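Local coordinates for protein Vlm2 (Streptomyces tsusimaensis, PDB 6ECB) that helps to build the depsipeptide valinomycin as part of a nonribosomal peptide synthetase, whose thioesterase domain, the piece described here, forms acyl-enzyme intermediates, at residues 41-46 / 52-57; 109-114 / 271-276; 116-121 / 132-137; 239-244 / 251-256. All coordinates share one frame; numbering follows the deposited sequence.

Contact 1: residues 41-46 / 52-57; sequences IVFAPP and LGYIEL
The ring of Phe43 lies between two neighbours: Tyr54 takes one face, with CD1 displaced toward the rim, and CG2 of Ile41, from the same strand, sits over the centre of the opposite face. Tyr54 in turn receives Phe43 CB over a face, 3.8 Å from its ring centroid, a CH-pi contact. The carbonyl of Ala44 and CA of Pro45 come to the edge of the Tyr54 ring, near its plane. Phe43 and Tyr54 form an offset stack, with centroids 4.5 Å apart and planes only 13° from parallel. The shift carries CD1 of Phe43 to CE1 of Tyr54, at 3.7 Å. CG of Tyr54 is anti to the carbonyl carbon (chi1 -59°), which sends the ring from the 52-57 segment across to Ala44. There its hydroxyl donates to Ala44 O over 2.6 Å, a short bond that meets the carbonyl almost end-on at 163°. The same OH is hydrogen-bonded to His110 N, so two partners grip it and the phenol is restrained against sliding off Phe43. Pro46 CD closes in on Tyr54 CE2 at 4.1 Å, while beyond the stack Leu57 CD2 meets Phe43 CZ at 3.8 Å, the two side chains crossing at about a right angle. The faces and edges thus tie strand 40-44 to helix 55-60, the first two elements of a beta-alpha-beta unit completed by strand 67-71, in the alpha/beta-hydrolase fold of thioesterase domains.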
loop_
_atom_site.group_PDB
_atom_site.type_symbol
_atom_site.label_atom_id
_atom_site.label_comp_id
_atom_site.label_asym_id
_atom_site.label_seq_id
_atom_site.Cartn_x
_atom_site.Cartn_y
_atom_site.Cartn_z
ATOM N N ILE A 41 6.463 11.308 1.322
ATOM C CA ILE A 41 6.318 9.859 1.280
ATOM C C ILE A 41 5.767 9.483 -0.082
ATOM O O ILE A 41 4.814 10.114 -0.574
ATOM C CB ILE A 41 5.354 9.261 2.337
ATOM C CG1 ILE A 41 5.648 9.752 3.740
ATOM C CG2 ILE A 41 5.421 7.724 2.254
ATOM C CD1 ILE A 41 4.479 9.386 4.726
ATOM N N VAL A 42 6.348 8.438 -0.667
ATOM C CA VAL A 42 5.803 7.768 -1.843
ATOM C C VAL A 42 5.381 6.378 -1.400
ATOM O O VAL A 42 6.227 5.554 -1.008
ATOM C CB VAL A 42 6.817 7.663 -2.992
ATOM C CG1 VAL A 42 6.174 6.931 -4.153
ATOM C CG2 VAL A 42 7.310 9.048 -3.422
ATOM N N PHE A 43 4.082 6.110 -1.492
ATOM C CA PHE A 43 3.526 4.806 -1.169
ATOM C C PHE A 43 3.425 3.912 -2.397
ATOM O O PHE A 43 2.884 4.314 -3.421
ATOM C CB PHE A 43 2.137 4.958 -0.560
ATOM C CG PHE A 43 2.135 5.496 0.855
ATOM C CD1 PHE A 43 2.556 4.697 1.897
ATOM C CD2 PHE A 43 1.697 6.776 1.130
ATOM C CE1 PHE A 43 2.545 5.175 3.201
ATOM C CE2 PHE A 43 1.671 7.250 2.429
ATOM C CZ PHE A 43 2.079 6.439 3.454
ATOM N N ALA A 44 3.874 2.690 -2.256
ATOM C CA ALA A 44 3.719 1.633 -3.236
ATOM C C ALA A 44 2.408 0.902 -2.988
ATOM O O ALA A 44 2.026 0.682 -1.831
ATOM C CB ALA A 44 4.885 0.648 -3.167
ATOM N N PRO A 45 1.701 0.492 -4.037
ATOM C CA PRO A 45 0.357 -0.055 -3.850
ATOM C C PRO A 45 0.370 -1.513 -3.418
ATOM O O PRO A 45 1.237 -2.293 -3.830
ATOM C CB PRO A 45 -0.271 0.090 -5.249
ATOM C CG PRO A 45 0.881 -0.076 -6.179
ATOM C CD PRO A 45 2.048 0.620 -5.470
ATOM N N PRO A 46 -0.648 -1.939 -2.658
ATOM C CA PRO A 46 -0.815 -3.352 -2.341
ATOM C C PRO A 46 -1.420 -4.096 -3.527
ATOM O O PRO A 46 -1.563 -3.514 -4.611
ATOM C CB PRO A 46 -1.775 -3.325 -1.158
ATOM C CG PRO A 46 -2.668 -2.233 -1.510
ATOM C CD PRO A 46 -1.787 -1.156 -2.136
ATOM N N LEU A 52 -5.781 3.985 -3.456
ATOM C CA LEU A 52 -6.927 4.519 -2.734
ATOM C C LEU A 52 -6.942 4.127 -1.263
ATOM O O LEU A 52 -7.458 4.902 -0.445
ATOM C CB LEU A 52 -8.194 4.100 -3.448
ATOM C CG LEU A 52 -8.791 2.735 -3.255
ATOM C CD1 LEU A 52 -9.671 2.700 -2.007
ATOM C CD2 LEU A 52 -9.627 2.480 -4.518
ATOM N N GLY A 53 -6.327 3.003 -0.891
ATOM C CA GLY A 53 -6.246 2.579 0.497
ATOM C C GLY A 53 -5.399 3.469 1.386
ATOM O O GLY A 53 -5.475 3.333 2.611
ATOM N N TYR A 54 -4.605 4.368 0.797
ATOM C CA TYR A 54 -3.776 5.305 1.555
ATOM C C TYR A 54 -4.392 6.690 1.697
ATOM O O TYR A 54 -3.791 7.557 2.350
ATOM C CB TYR A 54 -2.418 5.456 0.891
ATOM C CG TYR A 54 -1.636 4.176 0.759
ATOM C CD1 TYR A 54 -1.124 3.522 1.873
ATOM C CD2 TYR A 54 -1.372 3.646 -0.488
ATOM C CE1 TYR A 54 -0.370 2.367 1.749
ATOM C CE2 TYR A 54 -0.622 2.474 -0.622
ATOM C CZ TYR A 54 -0.142 1.844 0.502
ATOM O OH TYR A 54 0.628 0.690 0.404
ATOM N N ILE A 55 -5.559 6.937 1.093
ATOM C CA ILE A 55 -6.089 8.295 1.063
ATOM C C ILE A 55 -6.405 8.777 2.466
ATOM O O ILE A 55 -6.100 9.919 2.825
ATOM C CB ILE A 55 -7.316 8.382 0.139
ATOM C CG1 ILE A 55 -6.848 8.283 -1.318
ATOM C CG2 ILE A 55 -8.085 9.675 0.376
ATOM C CD1 ILE A 55 -7.994 7.989 -2.279
ATOM N N GLU A 56 -7.037 7.931 3.279
ATOM C CA GLU A 56 -7.402 8.376 4.619
ATOM C C GLU A 56 -6.161 8.659 5.457
ATOM O O GLU A 56 -6.112 9.673 6.171
ATOM C CB GLU A 56 -8.285 7.342 5.312
ATOM C CG GLU A 56 -9.722 7.335 4.864
ATOM C CD GLU A 56 -10.395 8.733 4.920
ATOM O OE1 GLU A 56 -10.350 9.409 5.976
ATOM O OE2 GLU A 56 -10.953 9.151 3.876
ATOM N N LEU A 57 -5.140 7.806 5.356
ATOM C CA LEU A 57 -3.898 8.045 6.070
ATOM C C LEU A 57 -3.297 9.368 5.638
ATOM O O LEU A 57 -2.930 10.209 6.469
ATOM C CB LEU A 57 -2.915 6.894 5.822
ATOM C CG LEU A 57 -1.538 7.070 6.447
ATOM C CD1 LEU A 57 -1.586 7.196 7.961
ATOM C CD2 LEU A 57 -0.615 5.916 6.035
#

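Contact 2: residues 109-114 / 271-276; sequences GHSLGG and GDHATM
His110 and His273 carry most of this contact, which joins what fits a nucleophile elbow, the tight strand-to-helix turn of alpha/beta hydrolases, to the loop bearing the probable triad histidine. Their rings form an offset stack, centroids 4.3 Å apart and planes 20° from parallel, in which His110 NE2 lies 3.4 Å from His273 CE1, over the face and toward the rim. The same His110 NE2 donates to His273 O at 2.9 Å; the acceptor is near the imidazole plane, but the angle at hydrogen, 134°, shows a bent bond. One nitrogen therefore touches both the ring and the backbone of His273. CG of His110 is anti to its backbone N, which points the imidazole from the strand end toward the 271-276 loop. At the edge of the His110 ring stands Met276 SD, 3.7 Å from CD2. A leucine in place of His110 would probably leave the carbonyl of His273 without this donor and the His273 ring without its stacking partner, freer to turn. ND1 of His273 is hydrogen-bonded to Asp138 OD2, so Ser111, His273 and Asp138 fit a Ser-His-Asp triad. Ser111 has the positive phi (56°) expected of an elbow nucleophile, and its OG lies near the plane of the His273 ring at 3.8 Å from NE2. A water links the two, 2.7 Å from Ser111 OG and, in a weak bond, 2.8 Å from His273 NE2.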
loop_
_atom_site.group_PDB
_atom_site.type_symbol
_atom_site.label_atom_id
_atom_site.label_comp_id
_atom_site.label_asym_id
_atom_site.label_seq_id
_atom_site.Cartn_x
_atom_site.Cartn_y
_atom_site.Cartn_z
ATOM N N GLY A 109 4.824 1.438 2.355
ATOM C CA GLY A 109 3.817 0.522 1.835
ATOM C C GLY A 109 3.160 -0.356 2.869
ATOM O O GLY A 109 3.767 -0.702 3.886
ATOM N N HIS A 110 1.912 -0.731 2.591
ATOM C CA HIS A 110 1.123 -1.636 3.406
ATOM C C HIS A 110 0.934 -2.942 2.648
ATOM O O HIS A 110 0.749 -2.935 1.434
ATOM C CB HIS A 110 -0.241 -0.996 3.695
ATOM C CG HIS A 110 -1.171 -1.817 4.533
ATOM N ND1 HIS A 110 -2.220 -2.526 3.983
ATOM C CD2 HIS A 110 -1.259 -1.994 5.874
ATOM C CE1 HIS A 110 -2.906 -3.119 4.947
ATOM N NE2 HIS A 110 -2.355 -2.803 6.104
ATOM N N SER A 111 0.935 -4.049 3.376
ATOM C CA SER A 111 0.696 -5.376 2.804
ATOM C C SER A 111 1.707 -5.608 1.679
ATOM O O SER A 111 2.907 -5.321 1.851
ATOM C CB SER A 111 -0.782 -5.441 2.409
ATOM O OG SER A 111 -1.139 -6.762 2.079
ATOM N N LEU A 112 1.294 -6.125 0.516
ATOM C CA LEU A 112 2.239 -6.310 -0.588
ATOM C C LEU A 112 2.941 -5.013 -0.967
ATOM O O LEU A 112 4.072 -5.043 -1.477
ATOM C CB LEU A 112 1.498 -6.883 -1.807
ATOM C CG LEU A 112 2.343 -7.082 -3.067
ATOM C CD1 LEU A 112 3.393 -8.154 -2.906
ATOM C CD2 LEU A 112 1.380 -7.429 -4.236
ATOM N N GLY A 113 2.290 -3.865 -0.735
ATOM C CA GLY A 113 2.940 -2.595 -0.975
ATOM C C GLY A 113 4.207 -2.430 -0.158
ATOM O O GLY A 113 5.136 -1.747 -0.594
ATOM N N GLY A 114 4.271 -3.061 1.017
ATOM C CA GLY A 114 5.511 -3.015 1.801
ATOM C C GLY A 114 6.656 -3.753 1.136
ATOM O O GLY A 114 7.796 -3.269 1.104
ATOM N N GLY A 271 -5.500 -0.918 16.061
ATOM C CA GLY A 271 -6.252 -1.527 14.989
ATOM C C GLY A 271 -5.765 -2.931 14.690
ATOM O O GLY A 271 -4.966 -3.524 15.426
ATOM N N ASP A 272 -6.262 -3.461 13.582
ATOM C CA ASP A 272 -5.669 -4.671 13.024
ATOM C C ASP A 272 -5.322 -4.429 11.560
ATOM O O ASP A 272 -5.401 -3.295 11.082
ATOM C CB ASP A 272 -6.593 -5.874 13.209
ATOM C CG ASP A 272 -7.916 -5.712 12.512
ATOM O OD1 ASP A 272 -7.922 -5.254 11.344
ATOM O OD2 ASP A 272 -8.943 -6.068 13.134
ATOM N N HIS A 273 -4.931 -5.479 10.831
ATOM C CA HIS A 273 -4.243 -5.263 9.565
ATOM C C HIS A 273 -5.110 -4.481 8.585
ATOM O O HIS A 273 -4.602 -3.649 7.816
ATOM C CB HIS A 273 -3.833 -6.607 8.951
ATOM C CG HIS A 273 -2.976 -6.483 7.724
ATOM N ND1 HIS A 273 -1.699 -5.968 7.760
ATOM C CD2 HIS A 273 -3.206 -6.822 6.431
ATOM C CE1 HIS A 273 -1.182 -5.982 6.543
ATOM N NE2 HIS A 273 -2.070 -6.504 5.719
ATOM N N ALA A 274 -6.407 -4.774 8.559
ATOM C CA ALA A 274 -7.334 -4.081 7.667
ATOM C C ALA A 274 -7.756 -2.721 8.224
ATOM O O ALA A 274 -7.734 -1.706 7.513
ATOM C CB ALA A 274 -8.565 -4.956 7.437
ATOM N N THR A 275 -8.113 -2.669 9.499
ATOM C CA THR A 275 -8.731 -1.457 10.031
ATOM C C THR A 275 -7.734 -0.370 10.412
ATOM O O THR A 275 -8.155 0.763 10.705
ATOM C CB THR A 275 -9.572 -1.799 11.252
ATOM O OG1 THR A 275 -8.718 -2.121 12.358
ATOM C CG2 THR A 275 -10.501 -2.954 10.960
ATOM N N MET A 276 -6.430 -0.667 10.416
ATOM C CA MET A 276 -5.466 0.363 10.775
ATOM C C MET A 276 -5.466 1.519 9.775
ATOM O O MET A 276 -5.043 2.620 10.135
ATOM C CB MET A 276 -4.047 -0.213 10.859
ATOM C CG MET A 276 -3.660 -0.940 9.589
ATOM S SD MET A 276 -1.892 -1.224 9.470
ATOM C CE MET A 276 -1.294 0.410 9.134
HETATM O O HOH W 1 -0.636 -8.369 4.185
#

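Contact 3: residues 116-121 / 132-137; sequences IAFYLA and KGLIIL
Leu134 meets helix 112-126 with the two prongs of its fork, and each methyl finds a different partner. CD1 approaches Ala117 CB at 3.7 Å and lies equally near the backbone carbon of that residue, so this branch rests against the helix surface itself. CD2 turns to Phe118, reaching ring atom CD2 at 3.7 Å and Phe118 CA at 3.9 Å. The Phe118 and Leu134 side chains run at about a right angle to each other, and the methyl comes at the ring obliquely. With CG of Leu134 anti to its backbone nitrogen (chi1 172°), the fork reaches out from the strand far enough to take both neighbours at once. This is the second half of a beta-alpha-beta crossover: strand 105-110 leads into helix 112-126, and the chain returns along the adjacent, parallel strand 134-137. Ala117 also touches Ile107 of the first strand, so its methyl meets both strands of the unit. No hydrogen bond links the two segments, and every residue in contact is buried. Replacing Leu134 by a glycine would probably open a gap beneath Ala117 and deprive the Phe118 ring of one of its supports. Further support for that ring comes from Pro229, Leu233 and Tyr259 in surrounding loops, of which Leu233 also touches Leu134. CB of Phe118 adds a looser approach to Leu134 CD2, at 4.0 Å.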
loop_
_atom_site.group_PDB
_atom_site.type_symbol
_atom_site.label_atom_id
_atom_site.label_comp_id
_atom_site.label_asym_id
_atom_site.label_seq_id
_atom_site.Cartn_x
_atom_site.Cartn_y
_atom_site.Cartn_z
ATOM N N ILE A 116 6.878 -4.367 -2.117
ATOM C CA ILE A 116 7.227 -3.583 -3.285
ATOM C C ILE A 116 8.086 -2.392 -2.878
ATOM O O ILE A 116 9.089 -2.078 -3.525
ATOM C CB ILE A 116 5.958 -3.127 -4.033
ATOM C CG1 ILE A 116 5.249 -4.345 -4.621
ATOM C CG2 ILE A 116 6.350 -2.166 -5.156
ATOM C CD1 ILE A 116 3.876 -4.018 -5.203
ATOM N N ALA A 117 7.702 -1.719 -1.795
ATOM C CA ALA A 117 8.445 -0.554 -1.319
ATOM C C ALA A 117 9.878 -0.914 -0.945
ATOM O O ALA A 117 10.813 -0.158 -1.242
ATOM C CB ALA A 117 7.716 0.049 -0.124
ATOM N N PHE A 118 10.073 -2.058 -0.285
ATOM C CA PHE A 118 11.439 -2.480 0.041
ATOM C C PHE A 118 12.275 -2.628 -1.222
ATOM O O PHE A 118 13.386 -2.080 -1.337
ATOM C CB PHE A 118 11.414 -3.806 0.825
ATOM C CG PHE A 118 12.803 -4.313 1.163
ATOM C CD1 PHE A 118 13.532 -5.066 0.254
ATOM C CD2 PHE A 118 13.399 -3.974 2.375
ATOM C CE1 PHE A 118 14.830 -5.486 0.564
ATOM C CE2 PHE A 118 14.688 -4.386 2.677
ATOM C CZ PHE A 118 15.401 -5.126 1.781
ATOM N N TYR A 119 11.741 -3.346 -2.211
ATOM C CA TYR A 119 12.502 -3.593 -3.424
ATOM C C TYR A 119 12.649 -2.322 -4.266
ATOM O O TYR A 119 13.700 -2.113 -4.890
ATOM C CB TYR A 119 11.836 -4.695 -4.229
ATOM C CG TYR A 119 12.296 -6.089 -3.867
ATOM C CD1 TYR A 119 11.690 -6.804 -2.853
ATOM C CD2 TYR A 119 13.291 -6.710 -4.597
ATOM C CE1 TYR A 119 12.096 -8.073 -2.533
ATOM C CE2 TYR A 119 13.693 -7.995 -4.292
ATOM C CZ TYR A 119 13.098 -8.661 -3.246
ATOM O OH TYR A 119 13.500 -9.958 -2.946
ATOM N N LEU A 120 11.619 -1.471 -4.265
ATOM C CA LEU A 120 11.677 -0.156 -4.909
ATOM C C LEU A 120 12.829 0.664 -4.339
ATOM O O LEU A 120 13.660 1.228 -5.077
ATOM C CB LEU A 120 10.329 0.559 -4.661
ATOM C CG LEU A 120 9.896 1.778 -5.402
ATOM C CD1 LEU A 120 8.426 1.986 -5.038
ATOM C CD2 LEU A 120 10.782 2.908 -5.010
ATOM N N ALA A 121 12.902 0.724 -3.017
ATOM C CA ALA A 121 13.999 1.439 -2.372
ATOM C C ALA A 121 15.352 0.864 -2.770
ATOM O O ALA A 121 16.300 1.624 -3.019
ATOM C CB ALA A 121 13.814 1.412 -0.860
ATOM N N LYS A 132 14.884 8.874 2.215
ATOM C CA LYS A 132 15.115 9.127 3.630
ATOM C C LYS A 132 14.989 7.868 4.474
ATOM O O LYS A 132 15.684 7.735 5.484
ATOM C CB LYS A 132 14.121 10.181 4.105
ATOM C CG LYS A 132 14.344 10.668 5.518
ATOM C CD LYS A 132 13.446 11.863 5.779
ATOM C CE LYS A 132 13.469 12.255 7.224
ATOM N NZ LYS A 132 14.782 12.756 7.564
ATOM N N GLY A 133 14.123 6.944 4.084
ATOM C CA GLY A 133 13.858 5.757 4.879
ATOM C C GLY A 133 12.766 4.949 4.223
ATOM O O GLY A 133 12.152 5.370 3.231
ATOM N N LEU A 134 12.546 3.770 4.783
ATOM C CA LEU A 134 11.476 2.876 4.365
ATOM C C LEU A 134 10.471 2.749 5.498
ATOM O O LEU A 134 10.846 2.437 6.630
ATOM C CB LEU A 134 12.027 1.504 4.000
ATOM C CG LEU A 134 11.019 0.391 3.728
ATOM C CD1 LEU A 134 10.305 0.660 2.410
ATOM C CD2 LEU A 134 11.745 -0.941 3.640
ATOM N N ILE A 135 9.195 2.996 5.186
ATOM C CA ILE A 135 8.098 2.876 6.133
ATOM C C ILE A 135 7.303 1.626 5.763
ATOM O O ILE A 135 6.664 1.572 4.700
ATOM C CB ILE A 135 7.212 4.126 6.114
ATOM C CG1 ILE A 135 8.028 5.324 6.597
ATOM C CG2 ILE A 135 5.904 3.908 6.908
ATOM C CD1 ILE A 135 7.318 6.667 6.452
ATOM N N ILE A 136 7.317 0.633 6.649
ATOM C CA ILE A 136 6.554 -0.601 6.476
ATOM C C ILE A 136 5.312 -0.518 7.356
ATOM O O ILE A 136 5.397 -0.336 8.583
ATOM C CB ILE A 136 7.388 -1.843 6.825
ATOM C CG1 ILE A 136 8.556 -2.014 5.843
ATOM C CG2 ILE A 136 6.475 -3.089 6.883
ATOM C CD1 ILE A 136 8.151 -2.244 4.404
ATOM N N LEU A 137 4.144 -0.692 6.738
ATOM C CA LEU A 137 2.877 -0.662 7.460
ATOM C C LEU A 137 2.375 -2.098 7.626
ATOM O O LEU A 137 1.774 -2.683 6.718
ATOM C CB LEU A 137 1.866 0.208 6.729
ATOM C CG LEU A 137 2.267 1.677 6.593
ATOM C CD1 LEU A 137 1.178 2.401 5.795
ATOM C CD2 LEU A 137 2.484 2.352 7.934
#

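Contact 4: residues 239-244 / 251-256; sequences VFRTKN and RLFSAW
This is a largely apolar contact between strand 237-241, beside the outermost strand 264-268, and the residues after helix 247-250, which include a short 3-10 segment holding Trp256. Two residues that alternate along the strand, Val239 and Arg241, direct their side chains toward Phe253 and Trp256. Val239 splits its methyls: CG2 packs obliquely on the indole, 3.6 Å from Trp256 CD1, while CG1 reaches Phe253 CD1 at 4.0 Å. Arg241 uses its aliphatic root rather than its charge. CB stands over a face of the Phe253 ring, 4.0 Å from the centroid and 18° off the normal, a CH-pi contact. Because CG lies between the backbone N and the carbonyl carbon (chi1 53°), the extended chain then runs past the phenyl ring in the reverse direction to Phe253. NH1 ends 3.7 Å from Phe253 CB, with the guanidinium and ring planes 74° apart, so there is no flat stacking of the charged group on the ring. The polar ends are served elsewhere: Arg241 NE forms a salt bridge with Asp268, and the indole NE1 of Trp256 bonds to Thr139 O. Across the two segments no hydrogen bond forms. Between these segments cohesion probably comes mainly from methyl-to-ring and CH-pi packing, with the arginine supplying hydrocarbon to Phe253 and its charge to the neighbouring edge strand.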
loop_
_atom_site.group_PDB
_atom_site.type_symbol
_atom_site.label_atom_id
_atom_site.label_comp_id
_atom_site.label_asym_id
_atom_site.label_seq_id
_atom_site.Cartn_x
_atom_site.Cartn_y
_atom_site.Cartn_z
ATOM N N VAL A 239 9.047 0.164 11.079
ATOM C CA VAL A 239 8.002 -0.845 10.958
ATOM C C VAL A 239 6.897 -0.472 11.940
ATOM O O VAL A 239 7.135 -0.411 13.150
ATOM C CB VAL A 239 8.548 -2.247 11.285
ATOM C CG1 VAL A 239 7.465 -3.320 11.151
ATOM C CG2 VAL A 239 9.760 -2.590 10.413
ATOM N N PHE A 240 5.702 -0.226 11.439
ATOM C CA PHE A 240 4.543 0.097 12.262
ATOM C C PHE A 240 3.659 -1.141 12.245
ATOM O O PHE A 240 3.175 -1.534 11.181
ATOM C CB PHE A 240 3.802 1.326 11.711
ATOM C CG PHE A 240 4.624 2.584 11.768
ATOM C CD1 PHE A 240 5.528 2.887 10.746
ATOM C CD2 PHE A 240 4.539 3.434 12.853
ATOM C CE1 PHE A 240 6.316 4.012 10.823
ATOM C CE2 PHE A 240 5.331 4.573 12.935
ATOM C CZ PHE A 240 6.222 4.859 11.902
ATOM N N ARG A 241 3.463 -1.757 13.414
ATOM C CA ARG A 241 2.791 -3.048 13.464
ATOM C C ARG A 241 1.618 -3.018 14.428
ATOM O O ARG A 241 1.732 -2.523 15.557
ATOM C CB ARG A 241 3.759 -4.174 13.886
ATOM C CG ARG A 241 4.486 -3.875 15.156
ATOM C CD ARG A 241 5.181 -5.116 15.739
ATOM N NE ARG A 241 6.099 -4.735 16.805
ATOM C CZ ARG A 241 7.199 -5.407 17.132
ATOM N NH1 ARG A 241 7.528 -6.532 16.501
ATOM N NH2 ARG A 241 7.971 -4.948 18.095
ATOM N N THR A 242 0.517 -3.610 13.980
ATOM C CA THR A 242 -0.633 -3.813 14.849
ATOM C C THR A 242 -0.349 -4.987 15.787
ATOM O O THR A 242 0.612 -5.749 15.601
ATOM C CB THR A 242 -1.911 -4.046 14.037
ATOM O OG1 THR A 242 -1.796 -5.205 13.195
ATOM C CG2 THR A 242 -2.230 -2.827 13.173
ATOM N N LYS A 243 -1.185 -5.114 16.809
ATOM C CA LYS A 243 -0.919 -6.027 17.918
ATOM C C LYS A 243 -2.012 -7.069 18.106
ATOM O O LYS A 243 -2.136 -7.638 19.187
ATOM C CB LYS A 243 -0.695 -5.241 19.206
ATOM C CG LYS A 243 0.490 -4.279 19.144
ATOM C CD LYS A 243 1.786 -4.921 18.572
ATOM C CE LYS A 243 2.265 -6.119 19.401
ATOM N NZ LYS A 243 2.606 -5.738 20.803
ATOM N N ASN A 244 -2.758 -7.383 17.064
ATOM C CA ASN A 244 -3.791 -8.405 17.145
ATOM C C ASN A 244 -3.543 -9.529 16.153
ATOM O O ASN A 244 -4.479 -10.204 15.722
ATOM C CB ASN A 244 -5.164 -7.782 16.921
ATOM C CG ASN A 244 -5.490 -6.772 17.969
ATOM O OD1 ASN A 244 -5.507 -7.085 19.153
ATOM N ND2 ASN A 244 -5.701 -5.529 17.549
ATOM N N ARG A 251 5.354 -13.116 15.578
ATOM C CA ARG A 251 6.783 -13.398 15.778
ATOM C C ARG A 251 7.606 -13.232 14.505
ATOM O O ARG A 251 8.832 -13.432 14.555
ATOM C CB ARG A 251 6.969 -14.810 16.336
ATOM C CG ARG A 251 6.628 -15.912 15.366
ATOM C CD ARG A 251 6.978 -17.286 15.954
ATOM N NE ARG A 251 6.088 -17.563 17.060
ATOM C CZ ARG A 251 5.127 -18.496 17.094
ATOM N NH1 ARG A 251 4.356 -18.577 18.153
ATOM N NH2 ARG A 251 4.947 -19.368 16.109
ATOM N N LEU A 252 6.992 -12.865 13.377
ATOM C CA LEU A 252 7.730 -12.701 12.128
ATOM C C LEU A 252 8.143 -11.271 11.848
ATOM O O LEU A 252 8.932 -11.040 10.925
ATOM C CB LEU A 252 6.911 -13.223 10.939
ATOM C CG LEU A 252 6.568 -14.708 11.021
ATOM C CD1 LEU A 252 5.700 -15.094 9.816
ATOM C CD2 LEU A 252 7.851 -15.545 11.059
ATOM N N PHE A 253 7.654 -10.295 12.623
ATOM C CA PHE A 253 7.965 -8.911 12.298
ATOM C C PHE A 253 9.430 -8.590 12.546
ATOM O O PHE A 253 10.010 -7.791 11.810
ATOM C CB PHE A 253 7.077 -7.955 13.105
ATOM C CG PHE A 253 5.721 -7.754 12.487
ATOM C CD1 PHE A 253 5.528 -6.778 11.525
ATOM C CD2 PHE A 253 4.659 -8.561 12.828
ATOM C CE1 PHE A 253 4.284 -6.595 10.937
ATOM C CE2 PHE A 253 3.411 -8.376 12.226
ATOM C CZ PHE A 253 3.242 -7.402 11.282
ATOM N N SER A 254 10.023 -9.173 13.592
ATOM C CA SER A 254 11.397 -8.827 13.951
ATOM C C SER A 254 12.373 -9.143 12.828
ATOM O O SER A 254 13.482 -8.573 12.787
ATOM C CB SER A 254 11.793 -9.559 15.230
ATOM O OG SER A 254 11.916 -10.971 15.041
ATOM N N ALA A 255 11.996 -10.033 11.909
ATOM C CA ALA A 255 12.878 -10.367 10.797
ATOM C C ALA A 255 13.155 -9.182 9.877
ATOM O O ALA A 255 14.058 -9.282 9.047
ATOM C CB ALA A 255 12.298 -11.562 10.034
ATOM N N TRP A 256 12.426 -8.055 9.989
ATOM C CA TRP A 256 12.844 -6.881 9.215
ATOM C C TRP A 256 14.286 -6.519 9.512
ATOM O O TRP A 256 14.975 -6.002 8.632
ATOM C CB TRP A 256 11.961 -5.644 9.447
ATOM C CG TRP A 256 10.733 -5.720 8.607
ATOM C CD1 TRP A 256 9.450 -5.870 9.043
ATOM C CD2 TRP A 256 10.673 -5.672 7.180
ATOM N NE1 TRP A 256 8.586 -5.930 7.965
ATOM C CE2 TRP A 256 9.310 -5.814 6.811
ATOM C CE3 TRP A 256 11.634 -5.522 6.170
ATOM C CZ2 TRP A 256 8.900 -5.842 5.484
ATOM C CZ3 TRP A 256 11.220 -5.560 4.856
ATOM C CH2 TRP A 256 9.869 -5.711 4.527
#

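All four contacts build on one mixed sheet of the thioesterase domain: contacts 1, 2, 3 and 4 use strands 40-44, 105-110, 134-137 and 237-241, consecutive neighbours across it. Contact 1 closes first along the chain; contact 2 then closes over a long interval of chain, within which contacts 3 and 4 are nested in series. Centres of contacts 1 and 2 are about 10 Å apart, those of contacts 2 and 4 about 11 Å, and contacts 2 and 3 share helix 112-126. Contacts 1 and 4, about 19 Å apart between centres, do not touch. Contact 2, at the probable catalytic site, touches all three others, through probable hydrogen bonds as well as packing.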